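Local coordinates for protein putative kinase (Chloroflexus aurantiacus, PDB 2RHM) that is of unknown function but, as a putative kinase with the P-loop nucleoside triphosphate hydrolase fold, probably binds a nucleotide and transfers phosphate, at residues V42-L47 with P133-D138; A38-M43 with E53-V58; T72-Q75 with S79-M82; M65-A70 with T92-N97. One frame throughout, in Å; residues are numbered along the deposited sequence.

Interaction 1. Residues V42-L47 with P133-D138. With BEZ (benzoic acid), chain G.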
loop_
_atom_site.group_PDB
_atom_site.type_symbol
_atom_site.label_atom_id
_atom_site.label_comp_id
_atom_site.label_asym_id
_atom_site.label_seq_id
_atom_site.Cartn_x
_atom_site.Cartn_y
_atom_site.Cartn_z
ATOM N N VAL B 42 -3.100 10.057 3.556
ATOM C CA VAL B 42 -4.186 9.127 3.846
ATOM C C VAL B 42 -4.311 9.009 5.377
ATOM O O VAL B 42 -5.406 9.061 5.921
ATOM C CB VAL B 42 -3.948 7.739 3.215
ATOM C CG1 VAL B 42 -4.994 6.763 3.677
ATOM C CG2 VAL B 42 -3.952 7.835 1.686
HETATM N N MSE B 43 -3.184 8.890 6.076
HETATM C CA MSE B 43 -3.229 8.811 7.523
HETATM C C MSE B 43 -3.710 10.084 8.209
HETATM O O MSE B 43 -4.440 9.997 9.190
HETATM C CB MSE B 43 -1.897 8.348 8.093
HETATM C CG MSE B 43 -1.761 6.860 7.944
HETATM SE SE MSE B 43 -0.141 6.162 8.789
HETATM C CE MSE B 43 0.688 6.568 7.701
ATOM N N PHE B 44 -3.301 11.251 7.721
ATOM C CA PHE B 44 -3.761 12.503 8.324
ATOM C C PHE B 44 -5.278 12.622 8.151
ATOM O O PHE B 44 -5.993 13.073 9.050
ATOM C CB PHE B 44 -3.095 13.714 7.666
ATOM C CG PHE B 44 -1.623 13.887 7.961
ATOM C CD1 PHE B 44 -1.090 13.674 9.219
ATOM C CD2 PHE B 44 -0.771 14.347 6.962
ATOM C CE1 PHE B 44 0.260 13.884 9.461
ATOM C CE2 PHE B 44 0.573 14.551 7.204
ATOM C CZ PHE B 44 1.093 14.322 8.441
ATOM N N ASP B 45 -5.775 12.222 6.987
ATOM C CA ASP B 45 -7.230 12.254 6.744
ATOM C C ASP B 45 -8.020 11.279 7.632
ATOM O O ASP B 45 -9.105 11.603 8.099
ATOM C CB ASP B 45 -7.534 12.025 5.262
ATOM C CG ASP B 45 -7.081 13.189 4.376
ATOM O OD1 ASP B 45 -6.716 14.281 4.876
ATOM O OD2 ASP B 45 -7.087 13.014 3.154
ATOM N N GLY B 46 -7.474 10.100 7.887
ATOM C CA GLY B 46 -8.152 9.121 8.715
ATOM C C GLY B 46 -7.987 9.296 10.216
ATOM O O GLY B 46 -8.889 8.941 10.972
ATOM N N LEU B 47 -6.846 9.825 10.655
ATOM C CA LEU B 47 -6.539 9.957 12.090
ATOM C C LEU B 47 -6.406 11.385 12.600
ATOM O O LEU B 47 -6.326 11.605 13.807
ATOM C CB LEU B 47 -5.225 9.263 12.390
ATOM C CG LEU B 47 -5.105 7.812 11.938
ATOM C CD1 LEU B 47 -3.660 7.420 12.006
ATOM C CD2 LEU B 47 -6.003 6.898 12.760
ATOM N N PRO B 133 -1.910 20.344 4.958
ATOM C CA PRO B 133 -1.470 21.072 6.151
ATOM C C PRO B 133 -0.903 20.201 7.277
ATOM O O PRO B 133 -0.148 20.698 8.105
ATOM C CB PRO B 133 -2.758 21.750 6.631
ATOM C CG PRO B 133 -3.859 20.881 6.108
ATOM C CD PRO B 133 -3.368 20.449 4.767
ATOM N N GLY B 134 -1.254 18.918 7.309
ATOM C CA GLY B 134 -0.812 18.030 8.386
ATOM C C GLY B 134 0.684 17.774 8.420
ATOM O O GLY B 134 1.224 17.368 9.453
ATOM N N HIS B 135 1.353 18.028 7.300
ATOM C CA HIS B 135 2.794 17.799 7.180
ATOM C C HIS B 135 3.562 18.708 8.121
ATOM O O HIS B 135 4.657 18.349 8.584
ATOM C CB HIS B 135 3.280 18.022 5.750
ATOM C CG HIS B 135 2.822 16.987 4.777
ATOM N ND1 HIS B 135 3.240 15.671 4.828
ATOM C CD2 HIS B 135 2.011 17.083 3.702
ATOM C CE1 HIS B 135 2.702 15.007 3.822
ATOM N NE2 HIS B 135 1.958 15.840 3.119
ATOM N N CYS B 136 2.985 19.876 8.415
ATOM C CA CYS B 136 3.593 20.826 9.329
ATOM C C CYS B 136 5.039 21.033 8.936
ATOM O O CYS B 136 5.947 20.882 9.756
ATOM C CB CYS B 136 3.501 20.321 10.765
ATOM S SG CYS B 136 1.864 20.344 11.451
ATOM N N ASP B 137 5.239 21.367 7.665
ATOM C CA ASP B 137 6.565 21.551 7.114
ATOM C C ASP B 137 7.289 22.705 7.756
ATOM O O ASP B 137 6.769 23.818 7.810
ATOM C CB ASP B 137 6.473 21.824 5.625
ATOM C CG ASP B 137 5.969 20.643 4.867
ATOM O OD1 ASP B 137 6.611 19.577 4.957
ATOM O OD2 ASP B 137 4.943 20.798 4.177
ATOM N N ASP B 138 8.487 22.415 8.252
ATOM C CA ASP B 138 9.345 23.415 8.840
ATOM C C ASP B 138 9.574 24.483 7.771
ATOM O O ASP B 138 10.181 24.205 6.729
ATOM C CB ASP B 138 10.656 22.761 9.278
HETATM C C BEZ G . 7.017 18.924 -1.146
HETATM O O1 BEZ G . 6.386 19.199 -2.195
HETATM O O2 BEZ G . 7.539 17.786 -1.003
HETATM C C1 BEZ G . 7.143 19.958 -0.072
HETATM C C2 BEZ G . 6.565 21.212 -0.253
HETATM C C3 BEZ G . 6.681 22.165 0.748
HETATM C C4 BEZ G . 7.375 21.866 1.918
HETATM C C5 BEZ G . 7.959 20.610 2.086
HETATM C C6 BEZ G . 7.837 19.648 1.093
#

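Interaction 2. Residues A38-M43 with E53-V58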
loop_
_atom_site.group_PDB
_atom_site.type_symbol
_atom_site.label_atom_id
_atom_site.label_comp_id
_atom_site.label_asym_id
_atom_site.label_seq_id
_atom_site.Cartn_x
_atom_site.Cartn_y
_atom_site.Cartn_z
ATOM N N ALA B 38 2.088 10.592 0.079
ATOM C CA ALA B 38 0.701 10.180 -0.223
ATOM C C ALA B 38 0.134 9.307 0.912
ATOM O O ALA B 38 -1.013 9.476 1.320
ATOM C CB ALA B 38 0.619 9.456 -1.569
ATOM N N PHE B 39 0.952 8.400 1.430
ATOM C CA PHE B 39 0.569 7.534 2.539
ATOM C C PHE B 39 0.310 8.375 3.809
ATOM O O PHE B 39 -0.652 8.131 4.548
ATOM C CB PHE B 39 1.671 6.487 2.799
ATOM C CG PHE B 39 1.622 5.276 1.890
ATOM C CD1 PHE B 39 1.244 5.364 0.556
ATOM C CD2 PHE B 39 2.039 4.051 2.363
ATOM C CE1 PHE B 39 1.219 4.228 -0.249
ATOM C CE2 PHE B 39 2.008 2.920 1.571
ATOM C CZ PHE B 39 1.607 3.009 0.267
ATOM N N LYS B 40 1.169 9.371 4.052
ATOM C CA LYS B 40 1.019 10.248 5.200
ATOM C C LYS B 40 -0.315 10.967 5.126
ATOM O O LYS B 40 -1.035 11.052 6.127
ATOM C CB LYS B 40 2.136 11.273 5.285
ATOM C CG LYS B 40 3.537 10.706 5.536
ATOM C CD LYS B 40 4.588 11.830 5.772
ATOM C CE LYS B 40 4.267 12.707 6.993
ATOM N NZ LYS B 40 5.332 13.759 7.194
ATOM N N GLU B 41 -0.646 11.465 3.938
ATOM C CA GLU B 41 -1.909 12.185 3.739
ATOM C C GLU B 41 -3.152 11.318 3.975
ATOM O O GLU B 41 -4.128 11.781 4.570
ATOM C CB GLU B 41 -1.916 12.886 2.388
ATOM C CG GLU B 41 -0.864 13.988 2.392
ATOM C CD GLU B 41 -0.656 14.660 1.079
ATOM O OE1 GLU B 41 -1.602 14.703 0.265
ATOM O OE2 GLU B 41 0.464 15.177 0.895
ATOM N N VAL B 42 -3.100 10.057 3.556
ATOM C CA VAL B 42 -4.186 9.127 3.846
ATOM C C VAL B 42 -4.311 9.009 5.377
ATOM O O VAL B 42 -5.406 9.061 5.921
ATOM C CB VAL B 42 -3.948 7.739 3.215
ATOM C CG1 VAL B 42 -4.994 6.763 3.677
ATOM C CG2 VAL B 42 -3.952 7.835 1.686
HETATM N N MSE B 43 -3.184 8.890 6.076
HETATM C CA MSE B 43 -3.229 8.811 7.523
HETATM C C MSE B 43 -3.710 10.084 8.209
HETATM O O MSE B 43 -4.440 9.997 9.190
HETATM C CB MSE B 43 -1.897 8.348 8.093
HETATM C CG MSE B 43 -1.761 6.860 7.944
HETATM SE SE MSE B 43 -0.141 6.162 8.789
HETATM C CE MSE B 43 0.688 6.568 7.701
ATOM N N GLU B 53 5.695 16.921 15.480
ATOM C CA GLU B 53 6.018 15.624 16.108
ATOM C C GLU B 53 5.059 14.539 15.616
ATOM O O GLU B 53 5.476 13.420 15.335
ATOM C CB GLU B 53 5.992 15.725 17.647
ATOM C CG GLU B 53 6.260 14.393 18.394
ATOM C CD GLU B 53 6.329 14.561 19.917
ATOM O OE1 GLU B 53 7.391 14.991 20.434
ATOM O OE2 GLU B 53 5.318 14.256 20.602
ATOM N N TRP B 54 3.785 14.883 15.466
ATOM C CA TRP B 54 2.795 13.938 14.954
ATOM C C TRP B 54 3.098 13.614 13.482
ATOM O O TRP B 54 3.032 12.456 13.054
ATOM C CB TRP B 54 1.384 14.500 15.119
ATOM C CG TRP B 54 0.343 13.604 14.586
ATOM C CD1 TRP B 54 -0.431 13.818 13.485
ATOM C CD2 TRP B 54 -0.028 12.321 15.094
ATOM N NE1 TRP B 54 -1.283 12.761 13.295
ATOM C CE2 TRP B 54 -1.062 11.831 14.269
ATOM C CE3 TRP B 54 0.389 11.552 16.185
ATOM C CZ2 TRP B 54 -1.669 10.593 14.481
ATOM C CZ3 TRP B 54 -0.217 10.331 16.404
ATOM C CH2 TRP B 54 -1.220 9.855 15.540
ATOM N N SER B 55 3.456 14.650 12.724
ATOM C CA SER B 55 3.856 14.485 11.320
ATOM C C SER B 55 5.036 13.516 11.195
ATOM O O SER B 55 5.057 12.666 10.311
ATOM C CB SER B 55 4.186 15.845 10.707
ATOM O OG SER B 55 4.652 15.729 9.370
ATOM N N ARG B 56 6.010 13.644 12.097
ATOM C CA ARG B 56 7.171 12.769 12.103
ATOM C C ARG B 56 6.795 11.340 12.413
ATOM O O ARG B 56 7.332 10.409 11.802
ATOM C CB ARG B 56 8.220 13.252 13.110
ATOM C CG ARG B 56 8.891 14.530 12.715
ATOM C CD ARG B 56 9.901 14.964 13.763
ATOM N N ARG B 57 5.894 11.159 13.370
ATOM C CA ARG B 57 5.459 9.809 13.752
ATOM C C ARG B 57 4.644 9.190 12.624
ATOM O O ARG B 57 4.787 8.019 12.320
ATOM C CB ARG B 57 4.619 9.833 15.021
ATOM C CG ARG B 57 5.350 10.300 16.283
ATOM C CD ARG B 57 4.382 10.640 17.366
ATOM N NE ARG B 57 3.622 9.475 17.784
ATOM C CZ ARG B 57 2.587 9.514 18.618
ATOM N NH1 ARG B 57 2.154 10.665 19.127
ATOM N NH2 ARG B 57 1.960 8.392 18.919
ATOM N N VAL B 58 3.773 9.983 12.006
ATOM C CA VAL B 58 3.011 9.489 10.863
ATOM C C VAL B 58 3.949 9.159 9.700
ATOM O O VAL B 58 3.733 8.181 8.990
ATOM C CB VAL B 58 1.935 10.502 10.434
ATOM C CG1 VAL B 58 1.352 10.168 9.065
ATOM C CG2 VAL B 58 0.845 10.571 11.497
#

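Interaction 3. Residues T72-Q75 with S79-M82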
loop_
_atom_site.group_PDB
_atom_site.type_symbol
_atom_site.label_atom_id
_atom_site.label_comp_id
_atom_site.label_asym_id
_atom_site.label_seq_id
_atom_site.Cartn_x
_atom_site.Cartn_y
_atom_site.Cartn_z
ATOM N N THR B 72 4.711 -7.175 -0.800
ATOM C CA THR B 72 3.699 -8.048 -1.389
ATOM C C THR B 72 3.596 -7.859 -2.913
ATOM O O THR B 72 3.300 -8.799 -3.630
ATOM C CB THR B 72 2.324 -7.939 -0.683
ATOM O OG1 THR B 72 1.477 -9.012 -1.127
ATOM C CG2 THR B 72 1.655 -6.582 -0.947
ATOM N N ILE B 73 3.853 -6.648 -3.401
ATOM C CA ILE B 73 3.843 -6.384 -4.851
ATOM C C ILE B 73 5.027 -7.079 -5.516
ATOM O O ILE B 73 4.880 -7.768 -6.541
ATOM C CB ILE B 73 3.871 -4.865 -5.135
ATOM C CG1 ILE B 73 2.590 -4.213 -4.611
ATOM C CG2 ILE B 73 4.009 -4.585 -6.613
ATOM C CD1 ILE B 73 2.584 -2.745 -4.696
ATOM N N LEU B 74 6.204 -6.907 -4.928
ATOM C CA LEU B 74 7.414 -7.547 -5.453
ATOM C C LEU B 74 7.334 -9.069 -5.422
ATOM O O LEU B 74 7.793 -9.740 -6.370
ATOM C CB LEU B 74 8.654 -7.054 -4.695
ATOM C CG LEU B 74 9.027 -5.584 -4.940
ATOM C CD1 LEU B 74 10.135 -5.145 -4.014
ATOM C CD2 LEU B 74 9.459 -5.366 -6.390
ATOM N N GLN B 75 6.747 -9.616 -4.350
ATOM C CA GLN B 75 6.576 -11.065 -4.215
ATOM C C GLN B 75 5.668 -11.656 -5.312
ATOM O O GLN B 75 5.809 -12.821 -5.663
ATOM C CB GLN B 75 6.053 -11.403 -2.827
ATOM C CG GLN B 75 7.119 -11.265 -1.741
ATOM C CD GLN B 75 6.569 -11.262 -0.305
ATOM O OE1 GLN B 75 5.363 -11.162 -0.077
ATOM N NE2 GLN B 75 7.467 -11.361 0.659
ATOM N N SER B 79 6.826 -5.163 -10.898
ATOM C CA SER B 79 7.731 -4.064 -10.646
ATOM C C SER B 79 6.949 -2.882 -10.056
ATOM O O SER B 79 5.717 -2.799 -10.174
ATOM C CB SER B 79 8.440 -3.661 -11.937
ATOM O OG SER B 79 9.162 -4.754 -12.494
ATOM N N LEU B 80 7.658 -1.961 -9.419
ATOM C CA LEU B 80 6.988 -0.835 -8.785
ATOM C C LEU B 80 7.933 0.323 -8.538
ATOM O O LEU B 80 9.149 0.182 -8.593
ATOM C CB LEU B 80 6.339 -1.292 -7.477
ATOM C CG LEU B 80 7.280 -1.561 -6.307
ATOM C CD1 LEU B 80 7.225 -0.423 -5.380
ATOM C CD2 LEU B 80 6.886 -2.795 -5.541
ATOM N N ILE B 81 7.333 1.474 -8.287
ATOM C CA ILE B 81 8.044 2.706 -8.012
ATOM C C ILE B 81 7.777 3.093 -6.555
ATOM O O ILE B 81 6.615 3.097 -6.092
ATOM C CB ILE B 81 7.549 3.843 -8.916
ATOM C CG1 ILE B 81 7.693 3.475 -10.405
ATOM C CG2 ILE B 81 8.283 5.138 -8.567
ATOM C CD1 ILE B 81 6.743 4.266 -11.293
HETATM N N MSE B 82 8.843 3.407 -5.836
HETATM C CA MSE B 82 8.751 3.932 -4.479
HETATM C C MSE B 82 9.366 5.331 -4.479
HETATM O O MSE B 82 10.453 5.541 -4.989
HETATM C CB MSE B 82 9.483 3.063 -3.448
HETATM C CG MSE B 82 8.921 1.660 -3.253
HETATM SE SE MSE B 82 10.023 0.615 -2.002
HETATM C CE MSE B 82 9.974 2.021 -0.617
#

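Interaction 4. Residues M65-A70 with T92-N97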
loop_
_atom_site.group_PDB
_atom_site.type_symbol
_atom_site.label_atom_id
_atom_site.label_comp_id
_atom_site.label_asym_id
_atom_site.label_seq_id
_atom_site.Cartn_x
_atom_site.Cartn_y
_atom_site.Cartn_z
HETATM N N MSE B 65 4.640 1.409 6.085
HETATM C CA MSE B 65 3.600 0.963 5.149
HETATM C C MSE B 65 4.168 0.797 3.745
HETATM O O MSE B 65 3.762 -0.094 2.989
HETATM C CB MSE B 65 2.440 1.971 5.108
HETATM C CG MSE B 65 1.366 1.735 6.123
HETATM SE SE MSE B 65 0.567 -0.024 5.919
HETATM C CE MSE B 65 0.026 0.015 4.142
ATOM N N LEU B 66 5.085 1.683 3.382
ATOM C CA LEU B 66 5.704 1.659 2.062
ATOM C C LEU B 66 6.437 0.318 1.851
ATOM O O LEU B 66 6.239 -0.362 0.847
ATOM C CB LEU B 66 6.695 2.826 1.944
ATOM C CG LEU B 66 6.551 3.730 0.716
ATOM C CD1 LEU B 66 5.188 4.297 0.670
ATOM C CD2 LEU B 66 7.578 4.844 0.780
ATOM N N TYR B 67 7.274 -0.061 2.805
ATOM C CA TYR B 67 8.009 -1.326 2.733
ATOM C C TYR B 67 7.097 -2.562 2.822
ATOM O O TYR B 67 7.338 -3.559 2.154
ATOM C CB TYR B 67 9.087 -1.391 3.804
ATOM C CG TYR B 67 10.289 -0.544 3.470
ATOM C CD1 TYR B 67 11.229 -0.967 2.547
ATOM C CD2 TYR B 67 10.457 0.700 4.037
ATOM C CE1 TYR B 67 12.325 -0.183 2.214
ATOM C CE2 TYR B 67 11.566 1.486 3.725
ATOM C CZ TYR B 67 12.489 1.048 2.818
ATOM O OH TYR B 67 13.578 1.865 2.524
ATOM N N HIS B 68 6.041 -2.471 3.625
ATOM C CA HIS B 68 5.080 -3.580 3.769
ATOM C C HIS B 68 4.362 -3.845 2.439
ATOM O O HIS B 68 4.248 -4.983 1.969
ATOM C CB HIS B 68 4.042 -3.252 4.857
ATOM C CG HIS B 68 2.894 -4.218 4.899
ATOM N ND1 HIS B 68 2.989 -5.456 5.495
ATOM C CD2 HIS B 68 1.633 -4.133 4.404
ATOM C CE1 HIS B 68 1.841 -6.095 5.365
ATOM N NE2 HIS B 68 0.993 -5.308 4.722
ATOM N N THR B 69 3.902 -2.766 1.826
ATOM C CA THR B 69 3.130 -2.862 0.589
ATOM C C THR B 69 4.066 -3.264 -0.556
ATOM O O THR B 69 3.719 -4.087 -1.420
ATOM C CB THR B 69 2.405 -1.538 0.320
ATOM O OG1 THR B 69 1.468 -1.302 1.383
ATOM C CG2 THR B 69 1.642 -1.607 -0.968
ATOM N N ALA B 70 5.259 -2.712 -0.558
ATOM C CA ALA B 70 6.256 -3.079 -1.589
ATOM C C ALA B 70 6.552 -4.565 -1.623
ATOM O O ALA B 70 6.744 -5.149 -2.688
ATOM C CB ALA B 70 7.544 -2.323 -1.386
ATOM N N THR B 92 18.978 2.139 3.841
ATOM C CA THR B 92 19.850 1.124 3.253
ATOM C C THR B 92 19.533 -0.261 3.826
ATOM O O THR B 92 19.376 -1.228 3.059
ATOM C CB THR B 92 21.332 1.493 3.466
ATOM O OG1 THR B 92 21.531 2.815 2.959
ATOM C CG2 THR B 92 22.251 0.521 2.748
ATOM N N GLU B 93 19.423 -0.373 5.152
ATOM C CA GLU B 93 19.140 -1.668 5.766
ATOM C C GLU B 93 17.675 -2.059 5.534
ATOM O O GLU B 93 17.363 -3.251 5.399
ATOM C CB GLU B 93 19.472 -1.675 7.246
ATOM C CG GLU B 93 19.293 -3.067 7.878
ATOM C CD GLU B 93 19.837 -3.153 9.284
ATOM O OE1 GLU B 93 20.490 -2.193 9.730
ATOM O OE2 GLU B 93 19.617 -4.194 9.944
ATOM N N ARG B 94 16.771 -1.092 5.469
ATOM C CA ARG B 94 15.389 -1.466 5.147
ATOM C C ARG B 94 15.287 -2.067 3.749
ATOM O O ARG B 94 14.520 -3.008 3.549
ATOM C CB ARG B 94 14.404 -0.312 5.289
ATOM C CG ARG B 94 14.174 0.176 6.721
ATOM C CD ARG B 94 13.457 1.507 6.667
ATOM N NE ARG B 94 13.442 2.172 7.962
ATOM C CZ ARG B 94 13.435 3.488 8.138
ATOM N NH1 ARG B 94 13.534 4.326 7.113
ATOM N NH2 ARG B 94 13.422 3.972 9.374
HETATM N N MSE B 95 16.042 -1.525 2.796
HETATM C CA MSE B 95 16.058 -2.058 1.434
HETATM C C MSE B 95 16.700 -3.438 1.401
HETATM O O MSE B 95 16.255 -4.323 0.686
HETATM C CB MSE B 95 16.769 -1.107 0.488
HETATM C CG MSE B 95 16.017 0.163 0.260
HETATM SE SE MSE B 95 14.622 -0.068 -1.056
HETATM C CE MSE B 95 13.825 1.730 -0.833
ATOM N N GLN B 96 17.745 -3.638 2.184
ATOM C CA GLN B 96 18.337 -4.966 2.293
ATOM C C GLN B 96 17.366 -5.990 2.847
ATOM O O GLN B 96 17.277 -7.108 2.349
ATOM C CB GLN B 96 19.590 -4.897 3.155
ATOM C CG GLN B 96 20.733 -4.307 2.377
ATOM C CD GLN B 96 21.865 -3.802 3.245
ATOM O OE1 GLN B 96 21.885 -4.017 4.457
ATOM N NE2 GLN B 96 22.797 -3.096 2.625
ATOM N N ASN B 97 16.650 -5.604 3.886
ATOM C CA ASN B 97 15.650 -6.462 4.503
ATOM C C ASN B 97 14.508 -6.774 3.546
ATOM O O ASN B 97 14.024 -7.900 3.505
ATOM C CB ASN B 97 15.148 -5.831 5.796
ATOM C CG ASN B 97 16.204 -5.847 6.891
ATOM O OD1 ASN B 97 17.187 -6.570 6.795
ATOM N ND2 ASN B 97 16.009 -5.034 7.923
#

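Interaction 1. Residues V42-L47 with P133-D138
Phe44 and His135 form a T-shaped pair in this P-loop NTPase fold, joining the last turns of helix 36-47 to the loop between helices 115-127 and 141-149. With chi1 at -70°, Phe44 CG sits opposite its carbonyl carbon, carrying the ring to the loop. The phenyl edge points at the imidazole face, the planes standing at 85° with their centroids 5.4 Å apart. Phe44 CE2 makes the touch, 3.7 Å from His135 ND1, which lies in the plane of the phenyl ring. One face of the ring lies on the Gly134 backbone, whose CA makes a CH-pi contact 4.0 Å from the centroid. The fit is tight: a beta carbon on Gly134 would come within 2.8 Å of Phe44 CD2. Replacing Phe44 by an alanine is likely to deprive the Gly134 backbone and imidazole face of their phenyl partner and open a gap there. The imidazole is fixed from its other end, NE2 being hydrogen-bonded to Glu41 OE2 on helix 36-47. Farther along, the loop reaches the benzoic acid pocket, where Asp137 OD2 pairs with Arg131. The Asp137 carboxylate lies by the ligand's ring, not its acid group, with Asp137 OD1 3.3 Å from BEZ C5.

Interaction 2. Residues A38-M43 with E53-V58
Lys40 and Ser55 tie together two successive helices of the P-loop NTPase fold, 36-47 and 52-75, whose axes over these turns run 118° apart and approach to 10.4 Å. The ammonium group of Lys40 donates to the serine hydroxyl, NZ to Ser55 OG at 3.0 Å, and adds a weak bond to the carbonyl, NZ to Ser55 O at 3.3 Å. A bend in the lysine chain at chi3 (61°) turns the amine to that position. One turn along each helix the contact becomes apolar. Val58 CG1, anti to its own backbone nitrogen at chi1 167°, points between Lys40 and selenomethionine Met43, 4.0 Å from Lys40 CB and 3.8 Å from Met43 CB. Met43 and Val58 lie alongside, each chain running counter to the other.

In the next shell, Ser55 OG also bonds to the carbonyl O of His135, so the hydroxyl that receives the lysine is itself held by a third part of the chain. The far branch of Val58 is backed by its own helix: CG2 rests 3.5 Å above the plane of the Trp54 ring. That indole packs on Trp54 of the second subunit, and its NE1 is hydrogen-bonded to Gly48 O.

Interaction 3. Residues T72-Q75 with S79-M82
Leu74 and Leu80 meet where the end of helix 52-75 turns through a short loop into strand 80-83, the backbones coming closest at Leu74 CA and Ser79 CA, 6.3 Å apart, and the strand packs Leu80 back against the helix it follows. This is the return leg of a beta-alpha-beta crossover in the parallel sheet of the P-loop NTPase fold, which runs from strand 33-35 through two helices to its neighbour 80-83. The contact is apolar and centres on one methyl group, Leu80 CD2, which meets two successive helix residues. Ile73 offers its branch methyl, CG2 lying 3.6 Å from Leu80 CD2, and the two side chains cross obliquely. Leu74 is met at about a right angle, its branch point CG also being 3.6 Å from Leu80 CD2. One of the Leu74 methyls, CD2, follows at 3.7 Å from the same Leu80 CD2.

Leu80 pays for this placement. With chi1 at 74° its CG lies between the backbone nitrogen and the carbonyl carbon, the crowded position, and chi2 at 102° falls away from the staggered values, a sign of some torsional strain. The extended backbone at this residue is secured by hydrogen bonds to Ala6 and Ile8 of the adjoining strand 6-12. On the helix side, Ile73 packs against Ile73 of the second subunit, so this layer reaches the dimer interface. Ser79, just ahead of the strand, directs its CB away from the helix, and its hydroxyl OG is hydrogen-bonded to Ala6 N.

Interaction 4. Residues M65-A70 with T92-N97
Tyr67 and Arg94 share one acceptor, the carboxylate oxygen OD1 of Asp91, which takes a hydrogen bond from Tyr67 OH and a salt bridge from Arg94 NH1. The pull of both groups on one atom probably steadies the phenol and the guanidinium together. Their hydrocarbon parts meet as well. Arg94 CB sits over one face of the tyrosine ring in a CH-pi contact, 3.8 Å from the centroid. From there the extended arginine chain crosses the ring at about a right angle, bringing Arg94 CD to 3.5 Å from Tyr67 CE2. The guanidinium plane is turned 55° from the ring.

Selenomethionine Met95 comes to the ring's edge instead, a Met-aromatic contact with SE 5.3 Å from the Tyr67 centroid. A bend at chi2 (-81°) swings its chain round, so that Met95 CE reaches 3.4 Å from Tyr67 OH. A leucine in place of Tyr67 would probably cost Asp91 OD1 its phenol hydrogen bond and open a gap beside the Arg94 methylenes and the Met95 methyl.

The contact joins helices 52-75 and 88-101 on one side of the parallel sheet of the P-loop NTPase fold. Farther round helix 52-75, His68 and Thr69 face the second subunit. Met95 continues inward onto Phe86 and onto Met82 of strand 80-83, while Leu66 and Ala70 of helix 52-75 rest on Met82 and on Leu34 of strand 33-35.

Helix 52-75 runs through three of the four contacts, and helix 36-47 supplies interactions 1 and 2. These two, centred 5 Å apart, interlock: His135 O lies 2.7 Å from Ser55 OG, and His135 NE2 is 2.8 Å from Glu41 OE2. Interactions 3 and 4, with centres 10 Å apart, meet over the sheet, where Met82 CE is 3.9 Å from Met95 CE. Phe39 bridges the pairs, its CD2 3.5 Å from Met65 CB. Benzoic acid marks the pocket end: Asp137 of interaction 1 touches it, and in interaction 2 the nearest atoms of the Lys40 side chain and the ligand are about 9 Å apart. All four contacts also reach the second subunit.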